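6-phosphogluconate dehydrogenase, NAD-binding (Mycolicibacterium smegmatis MC2 155, PDB 6SMT) acts as an S-enantioselective imine reductase that binds NADPH, and probably uses it as the hydride donor when it reduces imines to amines. Local coordinates at residues B[87-92]-B[115-120]; B[120-125]-B[143-148]. One frame throughout, in Å; residues are numbered along the deposited sequence. Where two conformers were deposited one is given.

Contact 1 (B[87-92]-B[115-120]). With FMT (formic acid), chain M.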
ATOM      1  N   ALA B  87     -12.372  11.244  35.729  1.00 21.31           N
ATOM      2  CA  ALA B  87     -12.939  12.599  35.611  1.00 21.85           C
ATOM      3  C   ALA B  87     -14.294  12.742  36.312  1.00 22.75           C
ATOM      4  O   ALA B  87     -14.724  13.867  36.507  1.00 23.81           O
ATOM      5  CB  ALA B  87     -13.077  13.005  34.180  1.00 23.53           C
ATOM      6  N   GLY B  88     -14.942  11.631  36.629  1.00 23.85           N
ATOM      7  CA  GLY B  88     -16.234  11.598  37.325  1.00 25.17           C
ATOM      8  C   GLY B  88     -17.268  12.482  36.642  1.00 24.71           C
ATOM      9  O   GLY B  88     -17.549  12.287  35.432  1.00 25.46           O
ATOM     10  N   ASP B  89     -17.824  13.487  37.332  1.00 24.14           N
ATOM     11  CA  ASP B  89     -18.934  14.304  36.771  0.59 23.83           C
ATOM     12  C   ASP B  89     -18.418  15.530  36.018  1.00 22.33           C
ATOM     13  O   ASP B  89     -19.244  16.317  35.526  1.00 23.21           O
ATOM     14  CB  ASP B  89     -19.887  14.750  37.895  0.59 26.32           C
ATOM     15  CG  ASP B  89     -20.558  13.551  38.532  0.59 29.12           C
ATOM     16  OD1 ASP B  89     -21.081  12.705  37.764  0.59 30.35           O
ATOM     17  OD2 ASP B  89     -20.575  13.496  39.823  0.59 31.32           O
ATOM     18  N   ALA B  90     -17.092  15.680  35.856  1.00 21.48           N
ATOM     19  CA  ALA B  90     -16.501  16.863  35.170  1.00 21.71           C
ATOM     20  C   ALA B  90     -17.049  17.029  33.767  1.00 20.59           C
ATOM     21  O   ALA B  90     -17.210  18.172  33.318  1.00 21.01           O
ATOM     22  CB  ALA B  90     -14.998  16.849  35.152  1.00 21.65           C
ATOM     23  N   PRO B  91     -17.318  15.938  32.993  1.00 19.99           N
ATOM     24  CA  PRO B  91     -17.893  16.182  31.686  1.00 19.55           C
ATOM     25  C   PRO B  91     -19.295  16.754  31.578  1.00 19.43           C
ATOM     26  O   PRO B  91     -19.771  17.086  30.522  1.00 19.48           O
ATOM     27  CB  PRO B  91     -17.861  14.811  31.004  1.00 19.49           C
ATOM     28  CG  PRO B  91     -16.854  14.015  31.770  1.00 19.80           C
ATOM     29  CD  PRO B  91     -17.017  14.511  33.202  1.00 20.30           C
ATOM     30  N   ALA B  92     -19.994  16.904  32.747  1.00 20.86           N
ATOM     31  CA  ALA B  92     -21.400  17.323  32.706  1.00 21.21           C
ATOM     32  C   ALA B  92     -21.513  18.657  31.959  1.00 19.32           C
ATOM     33  O   ALA B  92     -20.780  19.615  32.345  1.00 22.00           O
ATOM     34  CB  ALA B  92     -21.960  17.440  34.140  1.00 22.21           C
ATOM     35  N   GLY B 115     -22.490  10.192  28.153  1.00 19.41           N
ATOM     36  CA  GLY B 115     -23.890  10.604  28.339  1.00 19.75           C
ATOM     37  C   GLY B 115     -24.361  10.288  29.763  1.00 21.39           C
ATOM     38  O   GLY B 115     -25.102  11.108  30.352  1.00 21.26           O
ATOM     39  N   ASN B 116     -23.839   9.265  30.404  1.00 20.52           N
ATOM     40  CA  ASN B 116     -24.261   8.854  31.775  1.00 21.45           C
ATOM     41  C   ASN B 116     -23.937   9.955  32.763  1.00 24.26           C
ATOM     42  O   ASN B 116     -24.591   9.975  33.860  1.00 24.94           O
ATOM     43  CB  ASN B 116     -23.522   7.585  32.202  1.00 22.66           C
ATOM     44  CG  ASN B 116     -23.999   6.324  31.562  1.00 26.78           C
ATOM     45  OD1 ASN B 116     -25.053   6.313  30.902  1.00 29.16           O
ATOM     46  ND2 ASN B 116     -23.163   5.281  31.720  1.00 26.91           N
ATOM     47  N   VAL B 117     -22.928  10.798  32.525  1.00 21.05           N
ATOM     48  CA  VAL B 117     -22.522  11.865  33.461  1.00 21.54           C
ATOM     49  C   VAL B 117     -22.887  13.227  32.905  1.00 21.01           C
ATOM     50  O   VAL B 117     -22.410  14.201  33.490  1.00 26.03           O
ATOM     51  CB  VAL B 117     -21.060  11.783  33.868  1.00 21.78           C
ATOM     52  CG1 VAL B 117     -20.698  10.471  34.560  1.00 24.30           C
ATOM     53  CG2 VAL B 117     -20.190  12.003  32.613  1.00 22.57           C
ATOM     54  N   GLY B 118     -23.778  13.269  31.928  1.00 22.36           N
ATOM     55  CA  GLY B 118     -24.399  14.482  31.415  1.00 21.13           C
ATOM     56  C   GLY B 118     -23.497  15.255  30.489  1.00 22.02           C
ATOM     57  O   GLY B 118     -23.801  16.380  30.154  1.00 22.03           O
ATOM     58  N   GLY B 119     -22.522  14.545  29.898  1.00 20.53           N
ATOM     59  CA  GLY B 119     -21.738  15.135  28.788  1.00 19.52           C
ATOM     60  C   GLY B 119     -22.334  14.769  27.438  1.00 18.46           C
ATOM     61  O   GLY B 119     -23.284  13.939  27.333  1.00 18.86           O
ATOM     62  N   ARG B 120     -21.750  15.342  26.396  0.56 17.73           N
ATOM     63  CA  ARG B 120     -22.053  15.149  24.945  0.56 17.12           C
ATOM     64  C   ARG B 120     -20.794  14.465  24.383  0.56 16.34           C
ATOM     65  O   ARG B 120     -19.703  14.700  24.970  0.56 15.09           O
ATOM     66  CB  ARG B 120     -22.397  16.550  24.416  0.56 19.18           C
ATOM     67  CG  ARG B 120     -23.789  17.025  24.867  0.56 22.33           C
ATOM     68  CD  ARG B 120     -24.273  18.285  24.187  0.56 24.28           C
ATOM     69  NE  ARG B 120     -23.363  19.365  24.439  0.56 29.41           N
ATOM     70  CZ  ARG B 120     -23.319  20.495  23.753  0.56 30.82           C
ATOM     71  NH1 ARG B 120     -24.125  20.657  22.730  0.56 32.04           N
ATOM     72  NH2 ARG B 120     -22.466  21.440  24.087  0.56 35.88           N
TER
HETATM   73  C   FMT M 302     -20.471   6.109  33.777  0.55 27.08           C
HETATM   74  O1  FMT M 302     -21.104   5.106  33.513  0.55 27.37           O
HETATM   75  O2  FMT M 302     -20.533   7.266  33.162  0.55 27.81           O
HETATM   76  O   HOH W   1     -22.871  14.315  36.203  1.00 40.19           O
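Val117, whose CB is directed toward 87-92, meets that loop with both methyls. CG2 is set against the ring of Pro91, with CB, CG and CD of the proline all at nearly the same range and CG 4.0 Å from Val117 CG2. At chi1 -60° this methyl sits between the backbone N and the carbonyl carbon, which lets it reach the proline while both methyls border Gly88 O, Val117 CG1 at 3.7 Å. A short beta-branched residue suits this place, since it can serve both neighbours at once. Ala92 contributes a single methyl, its CB 3.3 Å from Val117 O, small enough to let the chains close up. Glycines with positive phi do the turning: Gly88 just after helix 77-87, and Gly118 as C-prime residue of the Schellman motif that ends helix 104-116. Gly119, lacking a side chain, brings its CA within 3.3 Å of Pro91 O. Pro91 also rests on Val96 of the neighbouring strand. In one of two Asp89 conformers, a water donates to Asp89 OD1 and Val117 O. Asn116 ND2 donates to O1 of a formate, probably from the crystallisation liquor, at 2.7 Å. With no direct hydrogen bond across, the joint between the loop after helix 77-87 and the end of helix 104-116 in this Rossmann-type domain rests mainly on small apolar packing at the surface.

Contact 2 (B[120-125]-B[143-148]); sequences RYLDGA and AGPQAL
Leu122 and Leu148 lie antiparallel alongside each other, and their branches make the dense part of this contact: Leu122 CG is 3.8 Å from Leu148 CD2. The same CD2 methyl reaches Tyr121 O, while Leu122 CD2 packs on Pro145 CD at 4.1 Å. Leu148 places its CG anti to the backbone N (chi1 179°), which carries both methyls from the first helical turn to the strand. Gly144 has backbone angles that call for glycine (131°/-168°), and its bare CA comes to 3.9 Å from Leu122 CD2. Beside this core, Asp123 and Ala143 form an antiparallel hydrogen-bonded pair, Asp123 N to Ala143 O at 3.0 Å and Ala143 N to Asp123 O at 2.8 Å. Here the Rossmann-type sheet changes direction: strand 120-126 runs parallel to 95-98 and antiparallel to 139-143, and Pro145 occupies the N-cap position of helix 146-156. Tyr121 has its CB directed away from 143-148; its OH donates to the anti lone pair of Asp123 OD1 (2.6 Å), restraining that buried carboxylate about 8 Å from the side chain of NADPH-binding Ser101. Toward solvent the packing thins to the Leu148 methyls against the Arg120 chain, CD1 over one guanidinium face and 3.6 Å from Arg120 NH1. A flexible chain with a flat cationic end suits this exposed margin; in the conformer described, NH1 makes a salt bridge with Glu151.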
ATOM      1  N   ARG B 120     -21.750  15.342  26.396  0.56 17.73           N
ATOM      2  CA  ARG B 120     -22.053  15.149  24.945  0.56 17.12           C
ATOM      3  C   ARG B 120     -20.794  14.465  24.383  0.56 16.34           C
ATOM      4  O   ARG B 120     -19.703  14.700  24.970  0.56 15.09           O
ATOM      5  CB  ARG B 120     -22.397  16.550  24.416  0.56 19.18           C
ATOM      6  CG  ARG B 120     -23.789  17.025  24.867  0.56 22.33           C
ATOM      7  CD  ARG B 120     -24.273  18.285  24.187  0.56 24.28           C
ATOM      8  NE  ARG B 120     -23.363  19.365  24.439  0.56 29.41           N
ATOM      9  CZ  ARG B 120     -23.319  20.495  23.753  0.56 30.82           C
ATOM     10  NH1 ARG B 120     -24.125  20.657  22.730  0.56 32.04           N
ATOM     11  NH2 ARG B 120     -22.466  21.440  24.087  0.56 35.88           N
ATOM     12  N   TYR B 121     -20.950  13.613  23.374  1.00 16.55           N
ATOM     13  CA  TYR B 121     -19.768  12.908  22.828  1.00 14.34           C
ATOM     14  C   TYR B 121     -19.783  12.944  21.333  1.00 14.63           C
ATOM     15  O   TYR B 121     -20.811  12.655  20.709  1.00 15.27           O
ATOM     16  CB  TYR B 121     -19.763  11.447  23.301  1.00 14.68           C
ATOM     17  CG  TYR B 121     -18.537  10.673  22.892  1.00 14.06           C
ATOM     18  CD1 TYR B 121     -17.328  10.874  23.504  1.00 14.42           C
ATOM     19  CD2 TYR B 121     -18.601   9.734  21.914  1.00 15.08           C
ATOM     20  CE1 TYR B 121     -16.225  10.146  23.157  1.00 14.71           C
ATOM     21  CE2 TYR B 121     -17.511   8.960  21.568  1.00 14.43           C
ATOM     22  CZ  TYR B 121     -16.282   9.213  22.139  1.00 13.87           C
ATOM     23  OH  TYR B 121     -15.161   8.478  21.816  1.00 15.07           O
ATOM     24  N   LEU B 122     -18.622  13.200  20.745  1.00 13.15           N
ATOM     25  CA  LEU B 122     -18.356  12.854  19.335  1.00 13.64           C
ATOM     26  C   LEU B 122     -17.242  11.832  19.350  1.00 13.58           C
ATOM     27  O   LEU B 122     -16.305  11.961  20.158  1.00 13.49           O
ATOM     28  CB  LEU B 122     -17.943  14.019  18.445  1.00 14.84           C
ATOM     29  CG  LEU B 122     -18.973  15.088  18.311  1.00 16.50           C
ATOM     30  CD1 LEU B 122     -18.348  16.303  17.602  1.00 17.58           C
ATOM     31  CD2 LEU B 122     -20.163  14.589  17.529  1.00 18.04           C
ATOM     32  N   ASP B 123     -17.213  10.883  18.433  1.00 13.90           N
ATOM     33  CA  ASP B 123     -16.043  10.024  18.220  1.00 14.60           C
ATOM     34  C   ASP B 123     -15.313  10.516  16.991  1.00 14.66           C
ATOM     35  O   ASP B 123     -15.952  10.935  16.004  1.00 15.66           O
ATOM     36  CB  ASP B 123     -16.448   8.559  17.997  1.00 14.60           C
ATOM     37  CG  ASP B 123     -15.217   7.663  18.231  1.00 16.27           C
ATOM     38  OD1 ASP B 123     -14.644   7.740  19.364  1.00 15.97           O
ATOM     39  OD2 ASP B 123     -14.733   6.982  17.240  1.00 15.90           O
ATOM     40  N   GLY B 124     -13.994  10.529  17.024  1.00 14.62           N
ATOM     41  CA  GLY B 124     -13.209  10.958  15.874  1.00 15.48           C
ATOM     42  C   GLY B 124     -12.025  10.050  15.623  1.00 14.75           C
ATOM     43  O   GLY B 124     -11.649   9.272  16.480  1.00 16.13           O
ATOM     44  N   ALA B 125     -11.572  10.044  14.390  1.00 12.27           N
ATOM     45  CA  ALA B 125     -10.446   9.235  13.944  1.00 13.01           C
ATOM     46  C   ALA B 125      -9.547  10.126  13.097  1.00 12.21           C
ATOM     47  O   ALA B 125      -9.970  10.661  12.050  1.00 12.48           O
ATOM     48  CB  ALA B 125     -10.906   8.062  13.167  1.00 14.38           C
ATOM     49  N   ALA B 143     -18.037  11.223  14.088  1.00 12.92           N
ATOM     50  CA  ALA B 143     -19.367  10.580  14.148  1.00 12.87           C
ATOM     51  C   ALA B 143     -20.075  10.939  15.459  1.00 13.45           C
ATOM     52  O   ALA B 143     -19.439  11.103  16.501  1.00 13.91           O
ATOM     53  CB  ALA B 143     -19.282   9.078  13.990  1.00 13.34           C
ATOM     54  N   GLY B 144     -21.395  11.050  15.370  1.00 14.47           N
ATOM     55  CA  GLY B 144     -22.243  11.455  16.490  1.00 15.27           C
ATOM     56  C   GLY B 144     -23.197  12.543  16.043  1.00 14.04           C
ATOM     57  O   GLY B 144     -23.356  12.759  14.839  1.00 14.96           O
ATOM     58  N   PRO B 145     -23.863  13.202  16.989  1.00 15.10           N
ATOM     59  CA  PRO B 145     -24.902  14.149  16.547  1.00 16.50           C
ATOM     60  C   PRO B 145     -24.383  15.240  15.631  1.00 16.27           C
ATOM     61  O   PRO B 145     -23.427  15.898  15.974  1.00 16.05           O
ATOM     62  CB  PRO B 145     -25.354  14.699  17.892  1.00 17.38           C
ATOM     63  CG  PRO B 145     -25.132  13.583  18.843  1.00 18.30           C
ATOM     64  CD  PRO B 145     -23.818  12.943  18.412  1.00 16.06           C
ATOM     65  N   GLN B 146     -25.037  15.451  14.493  1.00 17.52           N
ATOM     66  CA  GLN B 146     -24.609  16.449  13.490  1.00 18.35           C
ATOM     67  C   GLN B 146     -24.537  17.825  14.085  1.00 17.69           C
ATOM     68  O   GLN B 146     -23.540  18.531  13.893  1.00 18.55           O
ATOM     69  CB  GLN B 146     -25.466  16.451  12.234  1.00 20.83           C
ATOM     70  CG  GLN B 146     -24.812  17.257  11.119  1.00 22.58           C
ATOM     71  CD  GLN B 146     -25.578  17.151   9.810  1.00 27.45           C
ATOM     72  OE1 GLN B 146     -26.681  16.569   9.768  1.00 31.91           O
ATOM     73  NE2 GLN B 146     -25.021  17.749   8.765  1.00 27.64           N
ATOM     74  N   ALA B 147     -25.489  18.195  14.907  1.00 18.50           N
ATOM     75  CA  ALA B 147     -25.486  19.551  15.471  1.00 20.11           C
ATOM     76  C   ALA B 147     -24.322  19.751  16.394  1.00 19.50           C
ATOM     77  O   ALA B 147     -23.851  20.879  16.523  1.00 20.22           O
ATOM     78  CB  ALA B 147     -26.768  19.735  16.267  1.00 22.67           C
ATOM     79  N   LEU B 148     -23.885  18.695  17.074  1.00 17.56           N
ATOM     80  CA  LEU B 148     -22.762  18.802  18.030  1.00 18.43           C
ATOM     81  C   LEU B 148     -21.472  18.956  17.233  1.00 16.87           C
ATOM     82  O   LEU B 148     -20.590  19.792  17.584  1.00 17.41           O
ATOM     83  CB  LEU B 148     -22.770  17.548  18.898  1.00 19.47           C
ATOM     84  CG  LEU B 148     -21.666  17.471  19.927  1.00 18.64           C
ATOM     85  CD1 LEU B 148     -21.866  18.596  20.912  1.00 19.57           C
ATOM     86  CD2 LEU B 148     -21.746  16.116  20.625  1.00 18.94           C
TER

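From the N terminus, the chain leaves helix 77-87, makes the turns of 87-92, adds strand 95-98 and helix 104-116, and returns in 115-120, so contact 1 closes a strand-helix loop. Contact 2 opens where contact 1 ends, at the shared Arg120, and closes a shorter, helix-free excursion through strand 139-143 to the start of helix 146-156. The two loops are in series and neither nest nor cross; their centres lie 15 Å apart. Contact 1 joins the connections that lead into the adjacent parallel strands 95-98 and 120-126 at the surface, whereas contact 2 ties strand 120-126 to the antiparallel strand and the next helix, deeper in the same NADPH-binding domain.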